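Local coordinates for CLIP-associating protein (PDB 4G3A) that tracks microtubule plus ends and stabilises dynamic microtubules, is required for mitotic spindle formation and kinetochore attachment, and is seen here as its N-terminal TOG-like domain, at residues D46-L58 with F73-Y87. Residues are numbered along the deposited sequence; the frame is centred on the assembly and turned at random.
Sequences DMGFLIDGLMPWL and FSELIKRLGSDFNAY
Ile51 lies against the ring of Tyr87 along most of its length. Ile51 CB is 4.1 Å from Tyr87 CD1, and CG2 packs on the same ring. Ile51 CG1 is centred over one face of the Tyr87 ring, 3.6 Å from the centroid and 9° off the ring normal, a CH-pi contact; Ala86 CB covers the opposite face. A chi2 near -61° carries Ile51 CD1 onward to the edge of the Phe73 ring, 3.7 Å from Phe73 CE1, and to Leu76 CD1. A second CH-pi contact sets Leu54 CD1 over a face of Phe73, 3.8 Å from the centroid, while Met55 SE approaches that ring obliquely, a Met-aromatic contact. Phe73 is a knob among Ile51, Leu54, Met55 and Leu58; Leu76 is another, its CD2 3.8 Å from SE of selenomethionine Met47. No hydrogen bond crosses this largely apolar interface, where Tyr87 OH lies beside Met47 CG. The axes of helix 47-58 and of residues 73-80 of helix 63-80 run nearly antiparallel at 155°, the hairpin of HEAT 1, with Tyr87 at the start of HEAT 2. Helix 9-18 packs against Leu50 and Leu54, whereas helix 88-98 of HEAT 2 meets Met55, Leu58 and Phe73, continuing the all-helical stack.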
loop_
_atom_site.group_PDB
_atom_site.type_symbol
_atom_site.label_atom_id
_atom_site.label_comp_id
_atom_site.label_asym_id
_atom_site.label_seq_id
_atom_site.Cartn_x
_atom_site.Cartn_y
_atom_site.Cartn_z
ATOM N N ASP A 46 -22.182 15.719 2.683
ATOM C CA ASP A 46 -20.778 16.105 2.631
ATOM C C ASP A 46 -19.924 14.846 2.714
ATOM O O ASP A 46 -19.978 14.116 3.704
ATOM C CB ASP A 46 -20.449 17.058 3.784
ATOM C CG ASP A 46 -19.069 17.683 3.662
ATOM O OD1 ASP A 46 -18.186 17.085 3.005
ATOM O OD2 ASP A 46 -18.873 18.779 4.241
HETATM N N MSE A 47 -19.150 14.593 1.663
HETATM C CA MSE A 47 -18.323 13.390 1.574
HETATM C C MSE A 47 -17.332 13.306 2.730
HETATM O O MSE A 47 -17.038 12.221 3.228
HETATM C CB MSE A 47 -17.594 13.353 0.232
HETATM C CG MSE A 47 -16.642 12.179 0.062
HETATM SE SE MSE A 47 -17.509 10.438 0.263
HETATM C CE MSE A 47 -18.604 10.442 -1.351
ATOM N N GLY A 48 -16.833 14.460 3.161
ATOM C CA GLY A 48 -15.915 14.528 4.283
ATOM C C GLY A 48 -16.474 13.862 5.525
ATOM O O GLY A 48 -15.734 13.285 6.320
ATOM N N PHE A 49 -17.791 13.933 5.692
ATOM C CA PHE A 49 -18.443 13.297 6.831
ATOM C C PHE A 49 -18.266 11.783 6.807
ATOM O O PHE A 49 -18.107 11.152 7.851
ATOM C CB PHE A 49 -19.936 13.633 6.873
ATOM C CG PHE A 49 -20.239 15.007 7.390
ATOM C CD1 PHE A 49 -19.729 15.434 8.604
ATOM C CD2 PHE A 49 -21.062 15.861 6.676
ATOM C CE1 PHE A 49 -20.018 16.696 9.085
ATOM C CE2 PHE A 49 -21.356 17.122 7.151
ATOM C CZ PHE A 49 -20.833 17.540 8.358
ATOM N N LEU A 50 -18.310 11.197 5.616
ATOM C CA LEU A 50 -18.115 9.758 5.503
ATOM C C LEU A 50 -16.662 9.419 5.784
ATOM O O LEU A 50 -16.367 8.441 6.474
ATOM C CB LEU A 50 -18.530 9.241 4.127
ATOM C CG LEU A 50 -18.281 7.740 3.951
ATOM C CD1 LEU A 50 -19.012 6.951 5.026
ATOM C CD2 LEU A 50 -18.694 7.277 2.566
ATOM N N ILE A 51 -15.759 10.237 5.251
ATOM C CA ILE A 51 -14.323 10.067 5.487
ATOM C C ILE A 51 -14.007 10.110 6.971
ATOM O O ILE A 51 -13.307 9.242 7.489
ATOM C CB ILE A 51 -13.499 11.153 4.792
ATOM C CG1 ILE A 51 -13.757 11.122 3.287
ATOM C CG2 ILE A 51 -12.005 10.980 5.115
ATOM C CD1 ILE A 51 -13.374 9.793 2.621
ATOM N N ASP A 52 -14.540 11.122 7.652
ATOM C CA ASP A 52 -14.338 11.270 9.086
ATOM C C ASP A 52 -14.881 10.047 9.818
ATOM O O ASP A 52 -14.266 9.559 10.766
ATOM C CB ASP A 52 -15.016 12.540 9.603
ATOM C CG ASP A 52 -14.463 13.807 8.966
ATOM O OD1 ASP A 52 -13.318 13.781 8.464
ATOM O OD2 ASP A 52 -15.179 14.832 8.972
ATOM N N GLY A 53 -16.029 9.554 9.364
ATOM C CA GLY A 53 -16.668 8.406 9.989
ATOM C C GLY A 53 -15.862 7.126 9.864
ATOM O O GLY A 53 -15.845 6.301 10.779
ATOM N N LEU A 54 -15.199 6.949 8.728
ATOM C CA LEU A 54 -14.429 5.738 8.482
ATOM C C LEU A 54 -13.167 5.692 9.349
ATOM O O LEU A 54 -12.631 4.619 9.632
ATOM C CB LEU A 54 -14.043 5.647 7.001
ATOM C CG LEU A 54 -15.176 5.371 6.015
ATOM C CD1 LEU A 54 -14.703 5.566 4.587
ATOM C CD2 LEU A 54 -15.720 3.967 6.216
HETATM N N MSE A 55 -12.701 6.865 9.765
HETATM C CA MSE A 55 -11.405 6.988 10.429
HETATM C C MSE A 55 -11.279 6.195 11.736
HETATM O O MSE A 55 -10.287 5.499 11.936
HETATM C CB MSE A 55 -11.026 8.460 10.615
HETATM C CG MSE A 55 -10.710 9.164 9.305
HETATM SE SE MSE A 55 -9.267 8.268 8.318
HETATM C CE MSE A 55 -7.962 8.221 9.765
ATOM N N PRO A 56 -12.281 6.294 12.629
ATOM C CA PRO A 56 -12.240 5.462 13.840
ATOM C C PRO A 56 -12.264 3.960 13.537
ATOM O O PRO A 56 -11.725 3.173 14.312
ATOM C CB PRO A 56 -13.510 5.878 14.592
ATOM C CG PRO A 56 -13.761 7.272 14.143
ATOM C CD PRO A 56 -13.346 7.312 12.696
ATOM N N TRP A 57 -12.898 3.567 12.438
ATOM C CA TRP A 57 -12.912 2.168 12.036
ATOM C C TRP A 57 -11.494 1.768 11.604
ATOM O O TRP A 57 -10.945 0.748 12.030
ATOM C CB TRP A 57 -13.869 1.972 10.858
ATOM C CG TRP A 57 -15.340 2.100 11.187
ATOM C CD1 TRP A 57 -15.891 2.545 12.355
ATOM C CD2 TRP A 57 -16.439 1.768 10.326
ATOM N NE1 TRP A 57 -17.268 2.514 12.271
ATOM C CE2 TRP A 57 -17.628 2.039 11.038
ATOM C CE3 TRP A 57 -16.533 1.269 9.021
ATOM C CZ2 TRP A 57 -18.890 1.826 10.490
ATOM C CZ3 TRP A 57 -17.791 1.057 8.478
ATOM C CH2 TRP A 57 -18.952 1.339 9.211
ATOM N N LEU A 58 -10.907 2.582 10.739
ATOM C CA LEU A 58 -9.585 2.288 10.206
ATOM C C LEU A 58 -8.542 2.286 11.321
ATOM O O LEU A 58 -7.729 1.369 11.413
ATOM C CB LEU A 58 -9.210 3.316 9.148
ATOM C CG LEU A 58 -7.802 3.196 8.568
ATOM C CD1 LEU A 58 -7.671 1.882 7.836
ATOM C CD2 LEU A 58 -7.524 4.366 7.654
ATOM N N PHE A 73 -12.723 2.554 1.611
ATOM C CA PHE A 73 -11.888 3.573 1.007
ATOM C C PHE A 73 -11.560 3.164 -0.432
ATOM O O PHE A 73 -11.577 3.994 -1.334
ATOM C CB PHE A 73 -10.614 3.817 1.835
ATOM C CG PHE A 73 -10.816 4.745 3.018
ATOM C CD1 PHE A 73 -11.377 6.002 2.847
ATOM C CD2 PHE A 73 -10.413 4.370 4.291
ATOM C CE1 PHE A 73 -11.558 6.865 3.925
ATOM C CE2 PHE A 73 -10.595 5.226 5.383
ATOM C CZ PHE A 73 -11.169 6.474 5.198
ATOM N N SER A 74 -11.254 1.891 -0.653
ATOM C CA SER A 74 -10.987 1.441 -2.015
ATOM C C SER A 74 -12.163 1.775 -2.943
ATOM O O SER A 74 -11.965 2.243 -4.070
ATOM C CB SER A 74 -10.667 -0.057 -2.048
ATOM O OG SER A 74 -9.289 -0.285 -1.782
ATOM N N GLU A 75 -13.386 1.549 -2.466
ATOM C CA GLU A 75 -14.570 1.832 -3.283
ATOM C C GLU A 75 -14.750 3.328 -3.561
ATOM O O GLU A 75 -15.078 3.715 -4.679
ATOM C CB GLU A 75 -15.834 1.223 -2.658
ATOM C CG GLU A 75 -15.798 -0.295 -2.610
ATOM C CD GLU A 75 -15.473 -0.916 -3.962
ATOM O OE1 GLU A 75 -16.024 -0.455 -4.991
ATOM O OE2 GLU A 75 -14.658 -1.864 -3.999
ATOM N N LEU A 76 -14.508 4.165 -2.556
ATOM C CA LEU A 76 -14.528 5.619 -2.754
ATOM C C LEU A 76 -13.451 6.067 -3.742
ATOM O O LEU A 76 -13.690 6.933 -4.591
ATOM C CB LEU A 76 -14.342 6.358 -1.423
ATOM C CG LEU A 76 -15.456 6.187 -0.387
ATOM C CD1 LEU A 76 -15.010 6.685 0.982
ATOM C CD2 LEU A 76 -16.724 6.902 -0.835
ATOM N N ILE A 77 -12.261 5.474 -3.630
ATOM C CA ILE A 77 -11.186 5.785 -4.559
ATOM C C ILE A 77 -11.633 5.462 -5.977
ATOM O O ILE A 77 -11.451 6.265 -6.887
ATOM C CB ILE A 77 -9.909 4.986 -4.240
ATOM C CG1 ILE A 77 -9.260 5.505 -2.960
ATOM C CG2 ILE A 77 -8.916 5.065 -5.388
ATOM C CD1 ILE A 77 -8.364 4.483 -2.326
ATOM N N LYS A 78 -12.213 4.279 -6.165
ATOM C CA LYS A 78 -12.686 3.874 -7.485
ATOM C C LYS A 78 -13.738 4.833 -8.036
ATOM O O LYS A 78 -13.708 5.176 -9.215
ATOM C CB LYS A 78 -13.238 2.453 -7.450
ATOM C CG LYS A 78 -12.189 1.403 -7.193
ATOM C CD LYS A 78 -12.836 0.058 -7.011
ATOM C CE LYS A 78 -11.908 -0.891 -6.295
ATOM N NZ LYS A 78 -12.595 -2.192 -6.081
ATOM N N ARG A 79 -14.656 5.277 -7.182
ATOM C CA ARG A 79 -15.710 6.197 -7.611
ATOM C C ARG A 79 -15.217 7.629 -7.759
ATOM O O ARG A 79 -15.679 8.358 -8.638
ATOM C CB ARG A 79 -16.871 6.202 -6.617
ATOM C CG ARG A 79 -17.644 4.919 -6.542
ATOM C CD ARG A 79 -18.802 5.098 -5.608
ATOM N NE ARG A 79 -19.670 3.930 -5.594
ATOM C CZ ARG A 79 -20.848 3.866 -6.202
ATOM N NH1 ARG A 79 -21.318 4.911 -6.879
ATOM N NH2 ARG A 79 -21.558 2.752 -6.129
ATOM N N LEU A 80 -14.300 8.036 -6.884
ATOM C CA LEU A 80 -13.882 9.437 -6.808
ATOM C C LEU A 80 -12.685 9.769 -7.686
ATOM O O LEU A 80 -12.517 10.912 -8.112
ATOM C CB LEU A 80 -13.566 9.823 -5.366
ATOM C CG LEU A 80 -14.682 10.506 -4.582
ATOM C CD1 LEU A 80 -15.984 9.762 -4.762
ATOM C CD2 LEU A 80 -14.309 10.612 -3.116
ATOM N N GLY A 81 -11.842 8.780 -7.943
ATOM C CA GLY A 81 -10.650 9.017 -8.735
ATOM C C GLY A 81 -9.840 10.141 -8.124
ATOM O O GLY A 81 -9.635 10.167 -6.913
ATOM N N SER A 82 -9.401 11.084 -8.952
ATOM C CA SER A 82 -8.515 12.147 -8.480
ATOM C C SER A 82 -9.151 12.977 -7.373
ATOM O O SER A 82 -8.451 13.601 -6.578
ATOM C CB SER A 82 -8.038 13.044 -9.640
ATOM O OG SER A 82 -9.103 13.783 -10.215
ATOM N N ASP A 83 -10.480 12.988 -7.319
ATOM C CA ASP A 83 -11.169 13.760 -6.293
ATOM C C ASP A 83 -10.845 13.245 -4.888
ATOM O O ASP A 83 -10.842 14.011 -3.921
ATOM C CB ASP A 83 -12.681 13.796 -6.553
ATOM C CG ASP A 83 -13.036 14.587 -7.805
ATOM O OD1 ASP A 83 -12.318 15.559 -8.127
ATOM O OD2 ASP A 83 -14.028 14.236 -8.475
ATOM N N PHE A 84 -10.541 11.956 -4.785
ATOM C CA PHE A 84 -10.180 11.362 -3.502
ATOM C C PHE A 84 -8.931 11.990 -2.892
ATOM O O PHE A 84 -8.711 11.897 -1.684
ATOM C CB PHE A 84 -9.964 9.848 -3.630
ATOM C CG PHE A 84 -9.820 9.150 -2.302
ATOM C CD1 PHE A 84 -8.576 8.991 -1.712
ATOM C CD2 PHE A 84 -10.946 8.665 -1.640
ATOM C CE1 PHE A 84 -8.447 8.359 -0.488
ATOM C CE2 PHE A 84 -10.832 8.031 -0.415
ATOM C CZ PHE A 84 -9.588 7.872 0.167
ATOM N N ASN A 85 -8.110 12.626 -3.720
ATOM C CA ASN A 85 -6.788 13.056 -3.262
ATOM C C ASN A 85 -6.872 14.103 -2.163
ATOM O O ASN A 85 -5.874 14.425 -1.529
ATOM C CB ASN A 85 -5.914 13.546 -4.425
ATOM C CG ASN A 85 -4.436 13.523 -4.088
ATOM O OD1 ASN A 85 -3.972 12.663 -3.335
ATOM N ND2 ASN A 85 -3.687 14.473 -4.640
ATOM N N ALA A 86 -8.076 14.616 -1.931
ATOM C CA ALA A 86 -8.312 15.539 -0.831
ATOM C C ALA A 86 -8.145 14.837 0.513
ATOM O O ALA A 86 -7.922 15.480 1.536
ATOM C CB ALA A 86 -9.704 16.143 -0.940
ATOM N N TYR A 87 -8.252 13.513 0.508
ATOM C CA TYR A 87 -8.261 12.753 1.753
ATOM C C TYR A 87 -7.000 11.912 1.961
ATOM O O TYR A 87 -6.786 11.351 3.038
ATOM C CB TYR A 87 -9.501 11.865 1.791
ATOM C CG TYR A 87 -10.766 12.628 1.473
ATOM C CD1 TYR A 87 -11.251 13.584 2.354
ATOM C CD2 TYR A 87 -11.465 12.406 0.291
ATOM C CE1 TYR A 87 -12.406 14.296 2.074
ATOM C CE2 TYR A 87 -12.626 13.116 0.003
ATOM C CZ TYR A 87 -13.089 14.061 0.900
ATOM O OH TYR A 87 -14.240 14.776 0.631
#